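Local coordinates for YrrB protein (Bacillus subtilis, PDB 2Q7F) that may act as a monomeric TPR mediator that helps bring RNA sulfuration components, RNA processing components and aminoacyl-tRNA synthetases together in complexes, at residues P190-G200 / M215-H226; E72-Y80 / A93-K104. One frame throughout, in Å; residues are numbered along the deposited sequence.

Contact 1: P190-G200 / M215-H226; sequences PGHADAFYNAG and MLDKAIDIQPDH
Phe196 lies against Met215, Lys218 and Ala219. Its CB sits 3.4 Å from the backbone O of Met215 and also touches the methyl of Ala219. Beyond it, CG and CD2 still border that carbonyl. On one side of the ring, CD2 and CE2 both meet Met215 SD. The sulfur lies near the ring plane, 4.9 Å from the Phe196 centroid, so this is a Met-aromatic contact made at the edge. Over one face runs the aliphatic chain of Lys218. Its CG stands almost above the ring centre, 3.8 Å from the Phe196 centroid, in a CH-pi contact. At the far end of the ring, Phe196 CZ meets Lys218 CD at 3.6 Å. Lys218 reaches this face with CG anti to its backbone N (chi1 -161°).

The helices are close at Ala193 and Ala219. Ala219 CB packs 3.6 Å from Ala193 O, and the segment axes come within 7.5 Å of each other. Ala193 CB also touches Ile222 CG2 and the ring of His226. Gly200 fits where a CB would clash with Leu216 CD1. That methyl also touches Tyr197 CD1. His226 presents its ring edge to Asp194, with CE1 3.1 Å from Asp194 OD1. The carboxylate and imidazole planes are nearly perpendicular. The rings of Tyr197 and His226 meet obliquely. No hydrogen bond crosses between the segments.

The two helices run antiparallel, at 156°, as the hairpin of TPR 6. Helix 176-188 packs on Ala195 and Phe196, and helix 159-172 on Asp194 and Asn198. Helix 227-233 follows the hairpin and touches Tyr197, Leu216 and Ile220.

Contact 2: E72-Y80 / A93-K104; sequences ELERALAFY and AYYGAGNVYVVK
Val100 packs among Leu73, Leu77 and Tyr80 at the apolar centre. Its CG1 lies 3.8 Å from both Leu73 CG and Leu77 CD1. This methyl is anti to the backbone N (chi1 174°), while CG2 turns to the ring edge of Tyr80. The other branch of Leu77, CD2, bridges Ala97 CB and Tyr101 CE2.

Tyr80 is a knob in a hole formed by Ala93, Gly96, Ala97 and Val100. One ring face lies on the helix backbone at Gly96 and Ala97, with Tyr80 CE2 3.4 Å from Gly96 C. A CB on Gly96 would clash with the ring. Tyr80 OH hydrogen-bonds to Asn65 of helix 57-69. A water also donates to this hydroxyl and, at 2.7 Å, to Gly96 O. An alanine in place of Tyr80 would probably leave a gap over Gly96 and Ala97, and Asn65 and the water without their hydroxyl partner.

Farther out, Leu73 CD2 touches Val103 CG1. At the polar edge, Lys104 NZ and Glu74 OE1 form a salt bridge; its modelled length of 2.5 Å is doubtfully short. The Lys104 chain bends at chi3 and chi4, which brings its ammonium group to Glu74.

The segments run antiparallel at 157°. They join the second helix of TPR 2 to the first helix of TPR 3, the inter-repeat packing by which a TPR array builds its superhelix.

From the N terminus, contact 2 comes first. Helix 73-86 turns through a short connection into helix 91-103, and 72-80 with 93-104 closes this loop between TPR 2 and TPR 3. The chain then passes through helices 107-120 to 176-188. Contact 1 opens only after this, when helices 193-205 and 211-222 fold back on each other within TPR 6. The two loops follow in series, neither nested nor crossing. The centres of contact 1 and contact 2 are about 36 Å apart, on opposite sides of the chain's centre. The nearest atoms of contact 1 and contact 2 are about 17 Å apart. Contact 2 joins neighbouring repeats, whereas contact 1 joins two helices of one repeat.

Contact 1: P190-G200 / M215-H226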
loop_
_atom_site.group_PDB
_atom_site.type_symbol
_atom_site.label_atom_id
_atom_site.label_comp_id
_atom_site.label_asym_id
_atom_site.label_seq_id
_atom_site.Cartn_x
_atom_site.Cartn_y
_atom_site.Cartn_z
ATOM N N PRO A 190 1.677 15.564 -12.659
ATOM C CA PRO A 190 1.530 15.534 -14.120
ATOM C C PRO A 190 2.617 14.705 -14.828
ATOM O O PRO A 190 2.516 14.454 -16.031
ATOM C CB PRO A 190 1.611 17.011 -14.516
ATOM C CG PRO A 190 2.407 17.660 -13.436
ATOM C CD PRO A 190 2.281 16.824 -12.184
ATOM N N GLY A 191 3.637 14.283 -14.082
ATOM C CA GLY A 191 4.688 13.431 -14.625
ATOM C C GLY A 191 4.344 11.964 -14.459
ATOM O O GLY A 191 5.190 11.091 -14.676
ATOM N N HIS A 192 3.097 11.696 -14.076
ATOM C CA HIS A 192 2.640 10.340 -13.787
ATOM C C HIS A 192 2.154 9.597 -15.043
ATOM O O HIS A 192 0.951 9.421 -15.258
ATOM C CB HIS A 192 1.553 10.368 -12.700
ATOM C CG HIS A 192 1.497 9.122 -11.870
ATOM N ND1 HIS A 192 0.950 7.943 -12.329
ATOM C CD2 HIS A 192 1.931 8.871 -10.613
ATOM C CE1 HIS A 192 1.043 7.022 -11.386
ATOM N NE2 HIS A 192 1.634 7.560 -10.335
ATOM N N ALA A 193 3.108 9.155 -15.860
ATOM C CA ALA A 193 2.817 8.424 -17.099
ATOM C C ALA A 193 1.887 7.215 -16.901
ATOM O O ALA A 193 0.940 7.025 -17.678
ATOM C CB ALA A 193 4.118 7.995 -17.781
ATOM N N ASP A 194 2.162 6.415 -15.864
ATOM C CA ASP A 194 1.369 5.225 -15.537
ATOM C C ASP A 194 -0.129 5.497 -15.451
ATOM O O ASP A 194 -0.935 4.718 -15.972
ATOM C CB ASP A 194 1.840 4.607 -14.223
ATOM C CG ASP A 194 3.121 3.834 -14.376
ATOM O OD1 ASP A 194 3.643 3.783 -15.508
ATOM O OD2 ASP A 194 3.610 3.278 -13.367
ATOM N N ALA A 195 -0.482 6.601 -14.788
ATOM C CA ALA A 195 -1.875 7.010 -14.632
ATOM C C ALA A 195 -2.510 7.200 -15.996
ATOM O O ALA A 195 -3.555 6.609 -16.278
ATOM C CB ALA A 195 -1.980 8.288 -13.812
ATOM N N PHE A 196 -1.865 8.007 -16.843
ATOM C CA PHE A 196 -2.329 8.226 -18.215
ATOM C C PHE A 196 -2.525 6.909 -18.974
ATOM O O PHE A 196 -3.527 6.736 -19.668
ATOM C CB PHE A 196 -1.383 9.162 -18.976
ATOM C CG PHE A 196 -1.675 10.628 -18.766
ATOM C CD1 PHE A 196 -0.759 11.449 -18.113
ATOM C CD2 PHE A 196 -2.865 11.191 -19.234
ATOM C CE1 PHE A 196 -1.026 12.803 -17.923
ATOM C CE2 PHE A 196 -3.138 12.539 -19.045
ATOM C CZ PHE A 196 -2.218 13.345 -18.389
ATOM N N TYR A 197 -1.581 5.983 -18.818
ATOM C CA TYR A 197 -1.667 4.680 -19.476
ATOM C C TYR A 197 -2.873 3.894 -18.988
ATOM O O TYR A 197 -3.629 3.339 -19.791
ATOM C CB TYR A 197 -0.389 3.862 -19.260
ATOM C CG TYR A 197 -0.584 2.375 -19.479
ATOM C CD1 TYR A 197 -0.709 1.846 -20.770
ATOM C CD2 TYR A 197 -0.651 1.501 -18.394
ATOM C CE1 TYR A 197 -0.891 0.478 -20.972
ATOM C CE2 TYR A 197 -0.834 0.141 -18.584
ATOM C CZ TYR A 197 -0.951 -0.364 -19.871
ATOM O OH TYR A 197 -1.130 -1.713 -20.044
ATOM N N ASN A 198 -3.042 3.848 -17.671
ATOM C CA ASN A 198 -4.155 3.123 -17.063
ATOM C C ASN A 198 -5.506 3.776 -17.347
ATOM O O ASN A 198 -6.533 3.093 -17.403
ATOM C CB ASN A 198 -3.918 2.929 -15.561
ATOM C CG ASN A 198 -2.868 1.868 -15.276
ATOM O OD1 ASN A 198 -3.155 0.674 -15.306
ATOM N ND2 ASN A 198 -1.641 2.303 -15.001
ATOM N N ALA A 199 -5.493 5.095 -17.532
ATOM C CA ALA A 199 -6.656 5.830 -18.014
ATOM C C ALA A 199 -6.947 5.386 -19.440
ATOM O O ALA A 199 -8.087 5.087 -19.791
ATOM C CB ALA A 199 -6.406 7.333 -17.962
ATOM N N GLY A 200 -5.888 5.321 -20.241
ATOM C CA GLY A 200 -5.974 4.865 -21.619
ATOM C C GLY A 200 -6.618 3.501 -21.715
ATOM O O GLY A 200 -7.465 3.273 -22.576
ATOM N N MET A 215 -5.260 9.786 -24.126
ATOM C CA MET A 215 -4.595 9.559 -22.836
ATOM C C MET A 215 -3.315 8.734 -22.995
ATOM O O MET A 215 -2.328 8.953 -22.281
ATOM C CB MET A 215 -5.544 8.869 -21.844
ATOM C CG MET A 215 -6.777 9.678 -21.464
ATOM S SD MET A 215 -6.397 11.171 -20.534
ATOM C CE MET A 215 -7.910 12.109 -20.761
ATOM N N LEU A 216 -3.350 7.792 -23.940
ATOM C CA LEU A 216 -2.224 6.911 -24.251
ATOM C C LEU A 216 -1.054 7.707 -24.831
ATOM O O LEU A 216 0.107 7.459 -24.482
ATOM C CB LEU A 216 -2.682 5.838 -25.243
ATOM C CG LEU A 216 -2.252 4.374 -25.132
ATOM C CD1 LEU A 216 -2.308 3.861 -23.700
ATOM C CD2 LEU A 216 -3.157 3.541 -26.019
ATOM N N ASP A 217 -1.375 8.656 -25.716
ATOM C CA ASP A 217 -0.391 9.575 -26.286
ATOM C C ASP A 217 0.417 10.233 -25.183
ATOM O O ASP A 217 1.648 10.135 -25.157
ATOM C CB ASP A 217 -1.080 10.663 -27.117
ATOM C CG ASP A 217 -1.623 10.144 -28.434
ATOM O OD1 ASP A 217 -1.068 9.161 -28.970
ATOM O OD2 ASP A 217 -2.611 10.726 -28.937
ATOM N N LYS A 218 -0.297 10.879 -24.263
ATOM C CA LYS A 218 0.317 11.659 -23.194
ATOM C C LYS A 218 1.224 10.823 -22.291
ATOM O O LYS A 218 2.125 11.361 -21.649
ATOM C CB LYS A 218 -0.753 12.399 -22.387
ATOM C CG LYS A 218 -0.210 13.566 -21.573
ATOM C CD LYS A 218 -1.190 14.730 -21.496
ATOM C CE LYS A 218 -0.958 15.737 -22.608
ATOM N NZ LYS A 218 -1.534 17.065 -22.262
ATOM N N ALA A 219 0.997 9.512 -22.265
ATOM C CA ALA A 219 1.853 8.591 -21.514
ATOM C C ALA A 219 3.195 8.384 -22.207
ATOM O O ALA A 219 4.236 8.384 -21.554
ATOM C CB ALA A 219 1.154 7.256 -21.293
ATOM N N ILE A 220 3.167 8.203 -23.526
ATOM C CA ILE A 220 4.393 8.072 -24.317
ATOM C C ILE A 220 5.103 9.427 -24.375
ATOM O O ILE A 220 6.330 9.506 -24.267
ATOM C CB ILE A 220 4.107 7.543 -25.740
ATOM C CG1 ILE A 220 3.169 6.332 -25.677
ATOM C CG2 ILE A 220 5.411 7.177 -26.441
ATOM C CD1 ILE A 220 2.691 5.832 -27.020
ATOM N N ASP A 221 4.302 10.480 -24.539
ATOM C CA ASP A 221 4.736 11.874 -24.434
ATOM C C ASP A 221 5.636 12.094 -23.212
ATOM O O ASP A 221 6.701 12.707 -23.321
ATOM C CB ASP A 221 3.490 12.768 -24.359
ATOM C CG ASP A 221 3.804 14.252 -24.438
ATOM O OD1 ASP A 221 4.457 14.792 -23.517
ATOM O OD2 ASP A 221 3.356 14.887 -25.414
ATOM N N ILE A 222 5.207 11.590 -22.056
ATOM C CA ILE A 222 5.967 11.741 -20.816
ATOM C C ILE A 222 7.184 10.809 -20.794
ATOM O O ILE A 222 8.313 11.267 -20.614
ATOM C CB ILE A 222 5.066 11.551 -19.550
ATOM C CG1 ILE A 222 4.102 12.737 -19.372
ATOM C CG2 ILE A 222 5.907 11.341 -18.284
ATOM C CD1 ILE A 222 4.767 14.090 -19.065
ATOM N N GLN A 223 6.948 9.515 -20.993
ATOM C CA GLN A 223 8.017 8.521 -21.009
ATOM C C GLN A 223 8.089 7.822 -22.377
ATOM O O GLN A 223 7.300 6.917 -22.656
ATOM C CB GLN A 223 7.819 7.512 -19.876
ATOM C CG GLN A 223 8.995 6.569 -19.662
ATOM C CD GLN A 223 8.804 5.620 -18.487
ATOM O OE1 GLN A 223 7.706 5.480 -17.945
ATOM N NE2 GLN A 223 9.884 4.960 -18.091
ATOM N N PRO A 224 9.034 8.249 -23.238
ATOM C CA PRO A 224 9.145 7.714 -24.599
ATOM C C PRO A 224 9.417 6.204 -24.674
ATOM O O PRO A 224 9.261 5.617 -25.747
ATOM C CB PRO A 224 10.323 8.499 -25.195
ATOM C CG PRO A 224 10.430 9.721 -24.358
ATOM C CD PRO A 224 10.054 9.280 -22.982
ATOM N N ASP A 225 9.816 5.590 -23.559
ATOM C CA ASP A 225 10.061 4.141 -23.525
ATOM C C ASP A 225 9.013 3.340 -22.736
ATOM O O ASP A 225 9.301 2.259 -22.215
ATOM C CB ASP A 225 11.490 3.820 -23.047
ATOM C CG ASP A 225 11.769 4.290 -21.620
ATOM O OD1 ASP A 225 10.977 4.006 -20.694
ATOM O OD2 ASP A 225 12.822 4.931 -21.424
ATOM N N HIS A 226 7.798 3.876 -22.665
ATOM C CA HIS A 226 6.682 3.181 -22.033
ATOM C C HIS A 226 6.173 2.070 -22.955
ATOM O O HIS A 226 5.226 2.277 -23.720
ATOM C CB HIS A 226 5.556 4.165 -21.711
ATOM C CG HIS A 226 4.685 3.733 -20.571
ATOM N ND1 HIS A 226 4.622 4.424 -19.382
ATOM C CD2 HIS A 226 3.859 2.670 -20.433
ATOM C CE1 HIS A 226 3.787 3.810 -18.562
ATOM N NE2 HIS A 226 3.310 2.742 -19.176
#

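Contact 2: E72-Y80 / A93-K104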
loop_
_atom_site.group_PDB
_atom_site.type_symbol
_atom_site.label_atom_id
_atom_site.label_comp_id
_atom_site.label_asym_id
_atom_site.label_seq_id
_atom_site.Cartn_x
_atom_site.Cartn_y
_atom_site.Cartn_z
ATOM N N GLU A 72 17.985 -5.853 10.870
ATOM C CA GLU A 72 17.849 -7.092 11.639
ATOM C C GLU A 72 16.384 -7.521 11.679
ATOM O O GLU A 72 15.753 -7.592 12.737
ATOM C CB GLU A 72 18.462 -6.967 13.038
ATOM C CG GLU A 72 19.990 -7.047 13.035
ATOM C CD GLU A 72 20.614 -6.697 14.378
ATOM O OE1 GLU A 72 21.243 -5.620 14.466
ATOM O OE2 GLU A 72 20.474 -7.478 15.357
ATOM N N LEU A 73 15.872 -7.824 10.489
ATOM C CA LEU A 73 14.483 -8.181 10.255
ATOM C C LEU A 73 13.970 -9.390 11.041
ATOM O O LEU A 73 12.881 -9.324 11.625
ATOM C CB LEU A 73 14.236 -8.351 8.749
ATOM C CG LEU A 73 13.737 -7.123 7.956
ATOM C CD1 LEU A 73 14.209 -5.787 8.526
ATOM C CD2 LEU A 73 14.085 -7.222 6.471
ATOM N N GLU A 74 14.737 -10.485 11.061
ATOM C CA GLU A 74 14.309 -11.699 11.776
ATOM C C GLU A 74 14.224 -11.453 13.278
ATOM O O GLU A 74 13.258 -11.869 13.937
ATOM C CB GLU A 74 15.239 -12.880 11.500
ATOM C CG GLU A 74 15.302 -13.316 10.039
ATOM C CD GLU A 74 16.007 -12.299 9.168
ATOM O OE1 GLU A 74 15.576 -12.085 8.024
ATOM O OE2 GLU A 74 16.990 -11.699 9.632
ATOM N N ARG A 75 15.243 -10.785 13.811
ATOM C CA ARG A 75 15.272 -10.471 15.218
ATOM C C ARG A 75 14.141 -9.498 15.580
ATOM O O ARG A 75 13.518 -9.642 16.626
ATOM C CB ARG A 75 16.640 -9.935 15.611
ATOM C CG ARG A 75 16.957 -10.053 17.090
ATOM C CD ARG A 75 18.378 -9.582 17.346
ATOM N NE ARG A 75 18.695 -9.528 18.770
ATOM C CZ ARG A 75 19.461 -8.604 19.344
ATOM N NH1 ARG A 75 19.984 -7.630 18.611
ATOM N NH2 ARG A 75 19.694 -8.649 20.657
ATOM N N ALA A 76 13.859 -8.535 14.705
ATOM C CA ALA A 76 12.683 -7.668 14.871
ATOM C C ALA A 76 11.409 -8.502 15.084
ATOM O O ALA A 76 10.606 -8.222 16.011
ATOM C CB ALA A 76 12.524 -6.715 13.675
ATOM N N LEU A 77 11.246 -9.532 14.247
ATOM C CA LEU A 77 10.113 -10.458 14.328
ATOM C C LEU A 77 10.047 -11.211 15.636
ATOM O O LEU A 77 8.958 -11.493 16.129
ATOM C CB LEU A 77 10.119 -11.462 13.168
ATOM C CG LEU A 77 9.640 -10.916 11.815
ATOM C CD1 LEU A 77 9.920 -11.894 10.675
ATOM C CD2 LEU A 77 8.160 -10.469 11.829
ATOM N N ALA A 78 11.206 -11.543 16.192
ATOM C CA ALA A 78 11.248 -12.218 17.477
ATOM C C ALA A 78 10.804 -11.279 18.593
ATOM O O ALA A 78 10.150 -11.702 19.535
ATOM C CB ALA A 78 12.608 -12.774 17.741
ATOM N N PHE A 79 11.128 -9.999 18.477
ATOM C CA PHE A 79 10.698 -9.038 19.492
ATOM C C PHE A 79 9.212 -8.682 19.397
ATOM O O PHE A 79 8.547 -8.589 20.424
ATOM C CB PHE A 79 11.585 -7.798 19.494
ATOM C CG PHE A 79 12.869 -7.987 20.244
ATOM C CD1 PHE A 79 12.915 -7.813 21.624
ATOM C CD2 PHE A 79 14.025 -8.366 19.584
ATOM C CE1 PHE A 79 14.089 -7.999 22.326
ATOM C CE2 PHE A 79 15.214 -8.551 20.285
ATOM C CZ PHE A 79 15.238 -8.361 21.667
ATOM N N TYR A 80 8.695 -8.509 18.169
ATOM C CA TYR A 80 7.249 -8.324 17.948
ATOM C C TYR A 80 6.499 -9.525 18.487
ATOM O O TYR A 80 5.445 -9.375 19.103
ATOM C CB TYR A 80 6.899 -8.139 16.467
ATOM C CG TYR A 80 7.390 -6.854 15.848
ATOM C CD1 TYR A 80 7.067 -5.596 16.415
ATOM C CD2 TYR A 80 8.170 -6.877 14.685
ATOM C CE1 TYR A 80 7.526 -4.406 15.838
ATOM C CE2 TYR A 80 8.632 -5.687 14.101
ATOM C CZ TYR A 80 8.305 -4.469 14.681
ATOM O OH TYR A 80 8.763 -3.308 14.098
ATOM N N ALA A 93 2.626 -3.787 17.165
ATOM C CA ALA A 93 3.400 -5.007 16.963
ATOM C C ALA A 93 2.942 -5.770 15.716
ATOM O O ALA A 93 3.778 -6.278 14.958
ATOM C CB ALA A 93 3.345 -5.888 18.187
ATOM N N TYR A 94 1.629 -5.834 15.486
ATOM C CA TYR A 94 1.100 -6.423 14.251
ATOM C C TYR A 94 1.542 -5.613 13.037
ATOM O O TYR A 94 1.946 -6.182 12.004
ATOM C CB TYR A 94 -0.425 -6.523 14.289
ATOM C CG TYR A 94 -0.938 -7.546 15.270
ATOM C CD1 TYR A 94 -0.496 -8.875 15.210
ATOM C CD2 TYR A 94 -1.879 -7.197 16.250
ATOM C CE1 TYR A 94 -0.962 -9.820 16.102
ATOM C CE2 TYR A 94 -2.354 -8.143 17.159
ATOM C CZ TYR A 94 -1.885 -9.454 17.078
ATOM O OH TYR A 94 -2.325 -10.413 17.970
ATOM N N TYR A 95 1.470 -4.288 13.171
ATOM C CA TYR A 95 1.880 -3.378 12.108
ATOM C C TYR A 95 3.382 -3.462 11.804
ATOM O O TYR A 95 3.786 -3.510 10.640
ATOM C CB TYR A 95 1.486 -1.949 12.454
ATOM C CG TYR A 95 1.777 -0.960 11.353
ATOM C CD1 TYR A 95 1.024 -0.955 10.179
ATOM C CD2 TYR A 95 2.815 -0.035 11.471
ATOM C CE1 TYR A 95 1.285 -0.045 9.162
ATOM C CE2 TYR A 95 3.090 0.872 10.450
ATOM C CZ TYR A 95 2.316 0.863 9.306
ATOM O OH TYR A 95 2.570 1.752 8.287
ATOM N N GLY A 96 4.202 -3.474 12.854
ATOM C CA GLY A 96 5.642 -3.549 12.705
ATOM C C GLY A 96 6.040 -4.844 12.037
ATOM O O GLY A 96 6.830 -4.828 11.103
ATOM N N ALA A 97 5.484 -5.963 12.502
ATOM C CA ALA A 97 5.764 -7.271 11.900
ATOM C C ALA A 97 5.316 -7.325 10.446
ATOM O O ALA A 97 5.966 -7.961 9.621
ATOM C CB ALA A 97 5.099 -8.392 12.694
ATOM N N GLY A 98 4.198 -6.657 10.152
ATOM C CA GLY A 98 3.624 -6.616 8.803
ATOM C C GLY A 98 4.568 -5.991 7.801
ATOM O O GLY A 98 4.780 -6.540 6.713
ATOM N N ASN A 99 5.153 -4.853 8.185
ATOM C CA ASN A 99 6.145 -4.182 7.356
ATOM C C ASN A 99 7.364 -5.067 7.055
ATOM O O ASN A 99 7.904 -5.031 5.948
ATOM C CB ASN A 99 6.560 -2.855 7.979
ATOM C CG ASN A 99 5.527 -1.765 7.761
ATOM O OD1 ASN A 99 5.086 -1.087 8.703
ATOM N ND2 ASN A 99 5.123 -1.592 6.510
ATOM N N VAL A 100 7.776 -5.871 8.028
ATOM C CA VAL A 100 8.890 -6.792 7.825
ATOM C C VAL A 100 8.507 -7.808 6.750
ATOM O O VAL A 100 9.282 -8.093 5.843
ATOM C CB VAL A 100 9.292 -7.501 9.148
ATOM C CG1 VAL A 100 10.358 -8.583 8.904
ATOM C CG2 VAL A 100 9.791 -6.476 10.163
ATOM N N TYR A 101 7.288 -8.322 6.860
ATOM C CA TYR A 101 6.757 -9.269 5.908
ATOM C C TYR A 101 6.665 -8.656 4.519
ATOM O O TYR A 101 6.877 -9.345 3.516
ATOM C CB TYR A 101 5.404 -9.799 6.379
ATOM C CG TYR A 101 5.532 -10.921 7.375
ATOM C CD1 TYR A 101 6.057 -12.160 6.995
ATOM C CD2 TYR A 101 5.129 -10.759 8.696
ATOM C CE1 TYR A 101 6.180 -13.207 7.914
ATOM C CE2 TYR A 101 5.253 -11.806 9.630
ATOM C CZ TYR A 101 5.782 -13.023 9.231
ATOM O OH TYR A 101 5.910 -14.059 10.140
ATOM N N VAL A 102 6.366 -7.361 4.466
ATOM C CA VAL A 102 6.284 -6.647 3.193
ATOM C C VAL A 102 7.669 -6.592 2.555
ATOM O O VAL A 102 7.832 -6.932 1.382
ATOM C CB VAL A 102 5.668 -5.229 3.356
ATOM C CG1 VAL A 102 5.991 -4.352 2.177
ATOM C CG2 VAL A 102 4.166 -5.329 3.512
ATOM N N VAL A 103 8.664 -6.195 3.342
ATOM C CA VAL A 103 10.022 -6.065 2.835
ATOM C C VAL A 103 10.490 -7.407 2.277
ATOM O O VAL A 103 11.167 -7.462 1.265
ATOM C CB VAL A 103 10.987 -5.512 3.910
ATOM C CG1 VAL A 103 12.428 -5.502 3.405
ATOM C CG2 VAL A 103 10.568 -4.120 4.299
ATOM N N LYS A 104 10.080 -8.486 2.923
ATOM C CA LYS A 104 10.488 -9.825 2.516
ATOM C C LYS A 104 9.508 -10.380 1.488
ATOM O O LYS A 104 9.618 -11.538 1.080
ATOM C CB LYS A 104 10.567 -10.749 3.740
ATOM C CG LYS A 104 11.481 -10.254 4.870
ATOM C CD LYS A 104 11.513 -11.236 6.037
ATOM C CE LYS A 104 12.366 -12.481 5.724
ATOM N NZ LYS A 104 13.744 -12.430 6.299
HETATM O O HOH W 1 9.005 -3.192 10.961
#